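Local coordinates for Lmo1499 protein (Listeria monocytogenes, PDB 4IIW) that probably acts as a membrane-bound endolytic transglycosylase that cuts nascent peptidoglycan strands and so ends their elongation, at residues Ile168-Glu173 / Val262-Gly267; Thr78-Gly83 / Lys99-Lys104; Ala109-Pro114 / Tyr181-Thr186; Ile205-Asp210 / Ser300-Met305. All blocks are in the same frame, centred on the assembly; numbering follows the deposited sequence.

The four contacts all belong to the YceG-like part of the chain but do different work, and no two of them share a helix or strand. Contact 4 is buried, contacts 1 and 3 are partly buried, and contact 2 lies at the surface. Contacts 1 and 4 each set a tyrosine hydroxyl against a carboxylate and add a lysine: in contact 1 it reaches helix-end carbonyls, in contact 4 the same carboxylate. Contact 3 is a backbone pair of a two-stranded sheet; contact 2 mixes one backbone bond with side-chain bonds at a helix end. Contacts 2 and 4 lie on opposite sides of the chain's centre, about 42 Å apart between centres.

Contact 1. Residues Ile168-Glu173 / Val262-Gly267; sequences IKHPLE and VLYALG
A helix C-terminus closed by a Schellman motif meets a loop turn here. The helix is 259-265, and the loop is 168-173, with a type I turn from His170 to Glu173. The amine of Lys169 reaches the helix end. Its NZ gives a hydrogen bond to Ala265 O at 2.8 Å and a weak one to Tyr264 O at 3.3 Å. The approach to Ala265 O is from above the carbonyl plane. The lysine chain is extended beyond CG, which carries NZ to these carbonyls. Gly267, with positive phi, ends the helix beside it, and its N bonds back to Tyr264 O at 2.9 Å.

Tyr264 reaches the other way, into the loop. Its CG stands anti to the backbone N (chi1 -179°). Its OH donates to Glu173 OE1 at 2.5 Å. The oxygen is met on its anti side, 27° out of the carboxylate plane, and it lies at the edge of the ring. The carboxylate and ring planes are nearly perpendicular, 85° apart. The bend of Glu173 at chi2 turns OE1 to the tyrosine hydroxyl. A water accepts a bond from His170 N; its link to Tyr264 OH is doubtful. His170 ND1 bonds to Asp143. Glu173 OE2 takes a bond from Leu119 N, so both carboxylate oxygens have donors.

The side chain of Tyr264 is about 11 Å from that of Glu232, which is predicted to be important for catalysis. The contact is thus built on the Schellman motif that closes helix 259-265, its last-turn carbonyls met by the Lys169 amine from the loop.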
# COMPACT_ATOMS: atom_id res chain seq x y z
N ILE B 168 -34.38 -24.53 43.80
CA ILE B 168 -34.27 -24.49 42.35
C ILE B 168 -33.48 -23.27 41.92
O ILE B 168 -33.71 -22.18 42.43
CB ILE B 168 -35.66 -24.41 41.69
CG1 ILE B 168 -36.43 -25.70 41.95
CG2 ILE B 168 -35.54 -24.14 40.19
CD1 ILE B 168 -37.87 -25.69 41.42
N LYS B 169 -32.55 -23.44 40.98
CA LYS B 169 -31.80 -22.29 40.46
C LYS B 169 -32.68 -21.38 39.60
O LYS B 169 -32.74 -20.18 39.84
CB LYS B 169 -30.62 -22.71 39.60
CG LYS B 169 -29.34 -23.00 40.32
CD LYS B 169 -28.24 -23.00 39.26
CE LYS B 169 -26.85 -22.96 39.82
NZ LYS B 169 -25.91 -22.84 38.68
N HIS B 170 -33.32 -21.96 38.59
CA HIS B 170 -34.17 -21.19 37.67
C HIS B 170 -35.53 -21.86 37.51
O HIS B 170 -35.67 -22.84 36.82
CB HIS B 170 -33.48 -21.05 36.31
CG HIS B 170 -32.08 -20.52 36.40
ND1 HIS B 170 -31.79 -19.26 36.88
CD2 HIS B 170 -30.89 -21.07 36.04
CE1 HIS B 170 -30.49 -19.06 36.83
NE2 HIS B 170 -29.92 -20.14 36.32
N PRO B 171 -36.55 -21.30 38.14
CA PRO B 171 -37.87 -21.91 38.18
C PRO B 171 -38.38 -22.59 36.90
O PRO B 171 -38.91 -23.69 36.99
CB PRO B 171 -38.77 -20.73 38.55
CG PRO B 171 -37.89 -19.89 39.39
CD PRO B 171 -36.56 -19.96 38.76
N LEU B 172 -38.21 -21.97 35.73
CA LEU B 172 -38.74 -22.53 34.48
C LEU B 172 -37.77 -23.43 33.73
O LEU B 172 -38.02 -23.85 32.58
CB LEU B 172 -39.26 -21.40 33.57
CG LEU B 172 -40.39 -20.55 34.18
CD1 LEU B 172 -40.70 -19.35 33.31
CD2 LEU B 172 -41.66 -21.36 34.38
N GLU B 173 -36.65 -23.76 34.35
CA GLU B 173 -35.68 -24.64 33.70
C GLU B 173 -36.44 -25.91 33.34
O GLU B 173 -37.08 -26.50 34.19
CB GLU B 173 -34.50 -24.94 34.63
CG GLU B 173 -33.35 -25.61 33.93
CD GLU B 173 -32.55 -24.65 33.04
OE1 GLU B 173 -31.85 -23.76 33.57
OE2 GLU B 173 -32.60 -24.82 31.80
N VAL B 262 -23.88 -32.01 37.59
CA VAL B 262 -22.76 -31.28 38.18
C VAL B 262 -22.45 -30.03 37.33
O VAL B 262 -22.30 -28.93 37.86
CB VAL B 262 -21.51 -32.17 38.32
CG1 VAL B 262 -20.29 -31.32 38.68
CG2 VAL B 262 -21.74 -33.25 39.34
N LEU B 263 -22.39 -30.21 36.02
CA LEU B 263 -22.12 -29.09 35.12
C LEU B 263 -23.22 -28.04 35.24
O LEU B 263 -22.94 -26.84 35.26
CB LEU B 263 -21.99 -29.56 33.66
CG LEU B 263 -20.83 -30.50 33.32
CD1 LEU B 263 -20.90 -30.90 31.85
CD2 LEU B 263 -19.46 -29.88 33.65
N TYR B 264 -24.47 -28.48 35.32
CA TYR B 264 -25.57 -27.54 35.46
C TYR B 264 -25.45 -26.79 36.79
O TYR B 264 -25.75 -25.60 36.86
CB TYR B 264 -26.92 -28.22 35.34
CG TYR B 264 -28.05 -27.25 35.47
CD1 TYR B 264 -28.44 -26.46 34.39
CD2 TYR B 264 -28.72 -27.09 36.68
CE1 TYR B 264 -29.48 -25.54 34.50
CE2 TYR B 264 -29.76 -26.18 36.80
CZ TYR B 264 -30.13 -25.41 35.71
OH TYR B 264 -31.15 -24.52 35.85
N ALA B 265 -25.01 -27.49 37.84
CA ALA B 265 -24.81 -26.89 39.15
C ALA B 265 -23.85 -25.70 39.05
O ALA B 265 -24.08 -24.66 39.68
CB ALA B 265 -24.26 -27.91 40.13
N LEU B 266 -22.79 -25.86 38.26
CA LEU B 266 -21.80 -24.80 38.05
C LEU B 266 -22.23 -23.78 37.00
O LEU B 266 -21.49 -22.84 36.70
CB LEU B 266 -20.47 -25.40 37.60
CG LEU B 266 -19.73 -26.35 38.54
CD1 LEU B 266 -18.55 -26.93 37.81
CD2 LEU B 266 -19.27 -25.64 39.80
N GLY B 267 -23.43 -23.96 36.43
CA GLY B 267 -23.92 -23.07 35.39
C GLY B 267 -22.84 -22.91 34.35
O GLY B 267 -22.49 -21.80 33.98
O HOH W 1 -32.65 -24.55 37.72

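Contact 2. Residues Thr78-Gly83 / Lys99-Lys104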
# COMPACT_ATOMS: atom_id res chain seq x y z
N THR B 78 -10.74 -1.54 13.25
CA THR B 78 -10.41 -2.69 14.08
C THR B 78 -11.56 -3.21 14.97
O THR B 78 -11.44 -4.30 15.54
CB THR B 78 -9.20 -2.40 14.99
OG1 THR B 78 -9.50 -1.28 15.84
CG2 THR B 78 -7.98 -2.08 14.16
N ASN B 79 -12.64 -2.46 15.08
CA ASN B 79 -13.79 -2.86 15.89
C ASN B 79 -14.70 -3.89 15.18
O ASN B 79 -15.89 -3.67 15.02
CB ASN B 79 -14.61 -1.61 16.29
CG ASN B 79 -15.11 -0.79 15.07
OD1 ASN B 79 -14.52 -0.82 13.99
ND2 ASN B 79 -16.20 -0.05 15.27
N LEU B 80 -14.14 -5.04 14.79
CA LEU B 80 -14.90 -6.06 14.07
C LEU B 80 -15.59 -7.07 15.02
O LEU B 80 -14.92 -7.83 15.74
CB LEU B 80 -14.00 -6.77 13.07
CG LEU B 80 -13.12 -5.91 12.13
CD1 LEU B 80 -12.18 -6.80 11.29
CD2 LEU B 80 -13.91 -5.01 11.21
N LYS B 81 -16.91 -7.11 14.98
CA LYS B 81 -17.70 -7.95 15.87
C LYS B 81 -17.69 -9.43 15.49
O LYS B 81 -17.76 -9.77 14.33
CB LYS B 81 -19.14 -7.43 15.91
CG LYS B 81 -19.30 -5.95 16.29
CD LYS B 81 -18.83 -5.64 17.73
CE LYS B 81 -18.94 -4.14 18.07
NZ LYS B 81 -18.06 -3.28 17.18
N ALA B 82 -17.60 -10.32 16.49
CA ALA B 82 -17.65 -11.76 16.24
C ALA B 82 -19.07 -12.16 15.82
O ALA B 82 -20.01 -11.41 16.06
CB ALA B 82 -17.23 -12.54 17.50
N GLY B 83 -19.23 -13.31 15.19
CA GLY B 83 -20.57 -13.80 14.79
C GLY B 83 -20.65 -14.42 13.41
O GLY B 83 -19.63 -14.66 12.75
N LYS B 99 -20.12 -4.35 7.52
CA LYS B 99 -21.03 -5.32 8.15
C LYS B 99 -20.48 -5.80 9.49
O LYS B 99 -21.20 -5.90 10.48
CB LYS B 99 -21.28 -6.55 7.27
CG LYS B 99 -22.43 -6.45 6.25
CD LYS B 99 -22.55 -7.77 5.45
CE LYS B 99 -23.88 -7.91 4.70
NZ LYS B 99 -25.03 -8.20 5.60
N MSE B 100 -19.19 -6.12 9.53
CA MSE B 100 -18.57 -6.59 10.77
C MSE B 100 -18.48 -5.48 11.83
O MSE B 100 -18.67 -5.74 13.01
CB MSE B 100 -17.21 -7.21 10.49
CG MSE B 100 -17.28 -8.46 9.62
SE MSE B 100 -15.59 -9.31 9.23
CE MSE B 100 -16.27 -10.80 8.22
N GLN B 101 -18.20 -4.25 11.42
CA GLN B 101 -18.13 -3.14 12.36
C GLN B 101 -19.48 -2.95 13.03
O GLN B 101 -19.57 -2.91 14.26
CB GLN B 101 -17.72 -1.83 11.66
CG GLN B 101 -16.23 -1.73 11.33
CD GLN B 101 -15.85 -0.40 10.73
OE1 GLN B 101 -16.31 -0.03 9.65
NE2 GLN B 101 -14.98 0.33 11.42
N GLU B 102 -20.51 -2.82 12.21
CA GLU B 102 -21.89 -2.64 12.69
C GLU B 102 -22.45 -3.92 13.30
O GLU B 102 -23.43 -3.89 14.03
CB GLU B 102 -22.79 -2.18 11.55
CG GLU B 102 -22.44 -0.79 11.01
CD GLU B 102 -23.08 -0.49 9.66
OE1 GLU B 102 -23.99 -1.23 9.24
OE2 GLU B 102 -22.66 0.49 9.00
N GLY B 103 -21.84 -5.05 12.99
CA GLY B 103 -22.28 -6.33 13.52
C GLY B 103 -23.59 -6.79 12.92
O GLY B 103 -24.42 -7.37 13.62
N LYS B 104 -23.78 -6.53 11.62
CA LYS B 104 -24.99 -6.94 10.92
C LYS B 104 -24.85 -8.39 10.54
O LYS B 104 -24.58 -8.73 9.39
CB LYS B 104 -25.26 -6.05 9.70
CG LYS B 104 -25.59 -4.56 10.02
CD LYS B 104 -26.88 -4.34 10.88
CE LYS B 104 -28.18 -4.72 10.14
NZ LYS B 104 -29.42 -4.28 10.84
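Lys81 NZ is held by two backbone carbonyls, one from each segment. It gives a hydrogen bond to Asn79 O at 3.1 Å and a weak one to Gln101 O at 3.3 Å. Bends at chi2 and chi4 fold the lysine chain back to reach them. Asn79 is the centre of an inverse gamma turn.

A side-chain amide bond lies close by. Gln101 NE2 to Asn79 OD1 is 2.9 Å. The bond is fairly straight, 162° at the hydrogen. It falls on a lone pair in the plane of the Asn79 carbonyl, and the acceptor lies close to the Gln101 amide plane. The two amides are nevertheless turned almost at right angles to each other, 88° apart. Asn79 CG lies between the backbone N and the carbonyl carbon (chi1 58°), which turns OD1 toward the helix. Gln101 NE2 also gives a weak bond to Asp77.

The backbone adds another tie. Lys81 N bonds to Met100 O at 3.0 Å. On the apolar side, Leu80 CD2 packs on Met100 CB at 4.0 Å and also meets Gln101 CG. Met100 is selenomethionine.

Gly103 is the C-prime residue of the Schellman motif that ends helix 93-102, and Lys81 CG rests on its CA. Leu80 and Met100 both continue onto Ile52 of helix 49-58, and Met100 also touches Tyr85 and Leu87 of strand 83-87.

Contact 3. Residues Ala109-Pro114 / Tyr181-Thr186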
# COMPACT_ATOMS: atom_id res chain seq x y z
N ALA B 109 -34.54 -16.69 10.23
CA ALA B 109 -35.93 -16.45 9.86
C ALA B 109 -36.85 -16.93 10.98
O ALA B 109 -37.83 -16.29 11.29
CB ALA B 109 -36.27 -17.15 8.55
N LYS B 110 -36.50 -18.06 11.59
CA LYS B 110 -37.32 -18.65 12.67
C LYS B 110 -36.51 -18.88 13.95
O LYS B 110 -35.29 -18.92 13.91
CB LYS B 110 -37.93 -19.98 12.20
CG LYS B 110 -38.80 -19.84 10.93
CD LYS B 110 -39.21 -21.19 10.39
CE LYS B 110 -40.07 -21.07 9.15
NZ LYS B 110 -40.45 -22.42 8.63
N LEU B 111 -37.22 -19.03 15.07
CA LEU B 111 -36.59 -19.29 16.37
C LEU B 111 -36.61 -20.78 16.66
O LEU B 111 -37.66 -21.33 17.00
CB LEU B 111 -37.33 -18.54 17.45
CG LEU B 111 -36.81 -18.65 18.87
CD1 LEU B 111 -35.29 -18.42 18.96
CD2 LEU B 111 -37.58 -17.65 19.74
N VAL B 112 -35.46 -21.45 16.50
CA VAL B 112 -35.37 -22.89 16.73
C VAL B 112 -34.78 -23.18 18.11
O VAL B 112 -33.73 -22.67 18.46
CB VAL B 112 -34.49 -23.57 15.67
CG1 VAL B 112 -34.51 -25.09 15.85
CG2 VAL B 112 -34.96 -23.19 14.25
N ILE B 113 -35.47 -24.00 18.90
CA ILE B 113 -34.99 -24.37 20.24
C ILE B 113 -34.80 -25.89 20.30
O ILE B 113 -35.77 -26.65 20.34
CB ILE B 113 -35.98 -23.93 21.35
CG1 ILE B 113 -36.22 -22.41 21.31
CG2 ILE B 113 -35.45 -24.33 22.70
CD1 ILE B 113 -34.97 -21.57 21.53
N PRO B 114 -33.55 -26.34 20.29
CA PRO B 114 -33.32 -27.77 20.33
C PRO B 114 -33.44 -28.40 21.72
O PRO B 114 -33.50 -27.71 22.74
CB PRO B 114 -31.87 -27.91 19.84
CG PRO B 114 -31.38 -26.52 19.48
CD PRO B 114 -32.30 -25.58 20.22
N TYR B 181 -40.42 -21.95 16.55
CA TYR B 181 -41.47 -20.96 16.81
C TYR B 181 -41.30 -19.80 15.86
O TYR B 181 -40.18 -19.55 15.42
CB TYR B 181 -41.34 -20.44 18.24
CG TYR B 181 -41.35 -21.51 19.29
CD1 TYR B 181 -40.18 -22.17 19.66
CD2 TYR B 181 -42.54 -21.85 19.94
CE1 TYR B 181 -40.19 -23.16 20.63
CE2 TYR B 181 -42.56 -22.84 20.91
CZ TYR B 181 -41.40 -23.49 21.25
OH TYR B 181 -41.44 -24.46 22.23
N THR B 182 -42.39 -19.10 15.55
CA THR B 182 -42.34 -17.89 14.70
C THR B 182 -43.35 -16.89 15.28
O THR B 182 -44.33 -17.29 15.90
CB THR B 182 -42.69 -18.17 13.24
OG1 THR B 182 -44.06 -18.51 13.14
CG2 THR B 182 -41.86 -19.32 12.69
N PHE B 183 -43.11 -15.60 15.06
CA PHE B 183 -43.96 -14.56 15.64
C PHE B 183 -44.36 -13.53 14.61
O PHE B 183 -43.52 -13.02 13.88
CB PHE B 183 -43.22 -13.91 16.81
CG PHE B 183 -42.86 -14.89 17.88
CD1 PHE B 183 -43.72 -15.14 18.92
CD2 PHE B 183 -41.69 -15.62 17.79
CE1 PHE B 183 -43.42 -16.09 19.88
CE2 PHE B 183 -41.38 -16.57 18.75
CZ PHE B 183 -42.25 -16.80 19.80
N LYS B 184 -45.66 -13.25 14.55
CA LYS B 184 -46.18 -12.25 13.61
C LYS B 184 -45.83 -10.83 14.05
O LYS B 184 -45.61 -9.96 13.20
CB LYS B 184 -47.71 -12.36 13.47
CG LYS B 184 -48.22 -13.68 12.89
CD LYS B 184 -49.76 -13.69 12.82
CE LYS B 184 -50.29 -15.06 12.37
NZ LYS B 184 -51.77 -15.06 12.19
N GLY B 185 -45.77 -10.61 15.37
CA GLY B 185 -45.46 -9.30 15.96
C GLY B 185 -44.20 -8.58 15.46
O GLY B 185 -43.35 -9.17 14.77
N THR B 186 -44.09 -7.31 15.84
CA THR B 186 -42.98 -6.45 15.41
C THR B 186 -41.80 -6.38 16.44
O THR B 186 -40.65 -6.72 16.09
CB THR B 186 -43.53 -5.04 14.99
OG1 THR B 186 -44.25 -4.43 16.08
CG2 THR B 186 -44.51 -5.18 13.81
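Leu111 and Tyr181 satisfy each other's backbone polar groups. Leu111 N donates to Tyr181 O at 3.0 Å. Tyr181 N donates to Leu111 O at 2.9 Å, and this bond is straight, 170° at the hydrogen. All four backbone N and O atoms of the pair are therefore used. The next backbone bonds join Ile113 to Ala179. Tyr181 OH is satisfied outside the two segments, by a hydrogen bond to Tyr177 O.

These bonds define an antiparallel hydrogen-bonded pair. It belongs to the small two-stranded sheet of 111-112 with 180-181. The side chains of Leu111 and Tyr181 lie on one face, which helix 190-204 covers through Met197.

Tyr181 CE1 touches Ile113 CG1 at 4.1 Å, and these two side chains cross at about a right angle. The chi1 of Tyr181 (-56°) sets its CG beside the backbone N, and the ring extends toward Ile113. Leu111 CD2 meets Phe183 CE2, also at 4.1 Å, their side chains meeting at a slant. Phe183 in turn packs on Val188 farther along the loop.

Lys110 and Thr182 run alongside each other, pointing the same way. Their closest atoms are Lys110 CG and Thr182 CG2, at 3.6 Å, so the aliphatic part of the lysine makes this contact. Val112 instead packs on Lys327 of the third subunit.

Contact 4. Residues Ile205-Asp210 / Ser300-Met305; sequences IAKYRD and SGDSSM
The segments approach no nearer than 8.7 Å between CA atoms, at Tyr208 and Met305, so side chains bridge the gap between the turn that leads into helix 209-215 and the first turn of helix 302-309. Gly301 is at the N-cap position of the second helix, and Met305 N bonds to Gly301 O.

Asp302 OD1 receives two groups. Tyr208 OH donates to it at 2.9 Å, on the anti side of the carboxylate and 19° out of its plane. The ring and carboxylate planes are 45° apart, and the oxygen lies at the ring edge. Lys207 NZ lies 3.3 Å from the same Asp302 OD1. This is a salt bridge with a weak hydrogen bond. Lys207 CG sits between the backbone N and the carbonyl carbon (chi1 56°). That places CG over the centre of the Tyr208 ring, 4.0 Å above its plane. From there the extended chain carries NZ to the aspartate.

The apolar part lies beside this. Met305, a selenomethionine, puts its CB near Tyr208 CZ at 3.9 Å. Its SE makes an oblique Met-aromatic contact with the Tyr208 ring and touches Ile205 CG2 at 4.2 Å. Phe222 of helix 219-232 meets the Tyr208 ring and also packs on Met305.

One carboxylate oxygen thus takes both a neutral and a charged donor. The tyrosine bond is the shorter, and the lysine hydrogen bond is weak, with Lys207 itself exposed. The lysine, and the start of the helix that carries Asp302, would probably favour the ionised form of the aspartate.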
# COMPACT_ATOMS: atom_id res chain seq x y z
N ILE B 205 -47.37 -32.39 26.32
CA ILE B 205 -47.29 -33.44 27.31
C ILE B 205 -48.69 -33.96 27.60
O ILE B 205 -48.86 -34.88 28.42
CB ILE B 205 -46.62 -32.98 28.62
CG1 ILE B 205 -47.47 -31.93 29.34
CG2 ILE B 205 -45.22 -32.47 28.36
CD1 ILE B 205 -46.87 -31.53 30.66
N ALA B 206 -49.69 -33.40 26.93
CA ALA B 206 -51.09 -33.82 27.11
C ALA B 206 -51.25 -35.33 26.95
O ALA B 206 -52.04 -35.96 27.64
CB ALA B 206 -52.00 -33.09 26.13
N LYS B 207 -50.48 -35.91 26.03
CA LYS B 207 -50.54 -37.35 25.77
C LYS B 207 -49.99 -38.21 26.92
O LYS B 207 -50.33 -39.39 27.02
CB LYS B 207 -49.81 -37.69 24.47
CG LYS B 207 -48.36 -37.22 24.41
CD LYS B 207 -47.74 -37.52 23.06
CE LYS B 207 -46.38 -36.83 22.93
NZ LYS B 207 -45.77 -37.09 21.60
N TYR B 208 -49.17 -37.63 27.79
CA TYR B 208 -48.61 -38.38 28.90
C TYR B 208 -49.43 -38.25 30.19
O TYR B 208 -49.15 -38.96 31.16
CB TYR B 208 -47.18 -37.92 29.21
CG TYR B 208 -46.24 -37.99 28.04
CD1 TYR B 208 -45.87 -39.20 27.49
CD2 TYR B 208 -45.69 -36.83 27.50
CE1 TYR B 208 -44.99 -39.26 26.42
CE2 TYR B 208 -44.81 -36.88 26.44
CZ TYR B 208 -44.47 -38.10 25.90
OH TYR B 208 -43.59 -38.14 24.84
N ARG B 209 -50.42 -37.36 30.18
CA ARG B 209 -51.27 -37.11 31.37
C ARG B 209 -51.78 -38.37 32.04
O ARG B 209 -51.63 -38.54 33.24
CB ARG B 209 -52.50 -36.27 31.03
CG ARG B 209 -52.23 -34.89 30.46
CD ARG B 209 -51.57 -33.94 31.44
NE ARG B 209 -51.43 -32.61 30.84
CZ ARG B 209 -50.87 -31.57 31.44
NH1 ARG B 209 -50.40 -31.69 32.68
NH2 ARG B 209 -50.80 -30.40 30.80
N ASP B 210 -52.41 -39.23 31.25
CA ASP B 210 -52.98 -40.45 31.79
C ASP B 210 -51.94 -41.32 32.48
O ASP B 210 -52.23 -41.90 33.54
CB ASP B 210 -53.71 -41.26 30.70
CG ASP B 210 -54.98 -40.56 30.19
OD1 ASP B 210 -55.15 -39.34 30.43
OD2 ASP B 210 -55.81 -41.25 29.55
N SER B 300 -36.38 -31.44 27.16
CA SER B 300 -36.27 -32.82 26.67
C SER B 300 -37.09 -33.10 25.44
O SER B 300 -38.13 -32.48 25.23
CB SER B 300 -36.75 -33.78 27.76
OG SER B 300 -36.02 -33.64 28.96
N GLY B 301 -36.62 -34.05 24.64
CA GLY B 301 -37.31 -34.51 23.42
C GLY B 301 -38.27 -35.62 23.81
O GLY B 301 -38.22 -36.13 24.92
N ASP B 302 -39.17 -36.00 22.90
CA ASP B 302 -40.14 -37.05 23.22
C ASP B 302 -39.45 -38.34 23.59
O ASP B 302 -39.90 -39.06 24.49
CB ASP B 302 -41.07 -37.28 22.05
CG ASP B 302 -42.13 -36.22 21.95
OD1 ASP B 302 -42.93 -36.08 22.90
OD2 ASP B 302 -42.17 -35.52 20.91
N SER B 303 -38.34 -38.62 22.92
CA SER B 303 -37.59 -39.82 23.20
C SER B 303 -37.31 -39.94 24.71
O SER B 303 -37.63 -40.95 25.33
CB SER B 303 -36.30 -39.81 22.40
OG SER B 303 -35.62 -41.03 22.59
N SER B 304 -36.73 -38.90 25.28
CA SER B 304 -36.42 -38.90 26.71
C SER B 304 -37.67 -38.95 27.58
O SER B 304 -37.68 -39.63 28.61
CB SER B 304 -35.59 -37.69 27.08
OG SER B 304 -34.28 -37.84 26.54
N MSE B 305 -38.71 -38.24 27.18
CA MSE B 305 -39.94 -38.26 27.95
C MSE B 305 -40.52 -39.67 28.02
O MSE B 305 -40.91 -40.10 29.10
CB MSE B 305 -40.93 -37.23 27.42
CG MSE B 305 -40.54 -35.82 27.78
SE MSE B 305 -41.73 -34.50 27.04
CE MSE B 305 -40.79 -32.89 27.62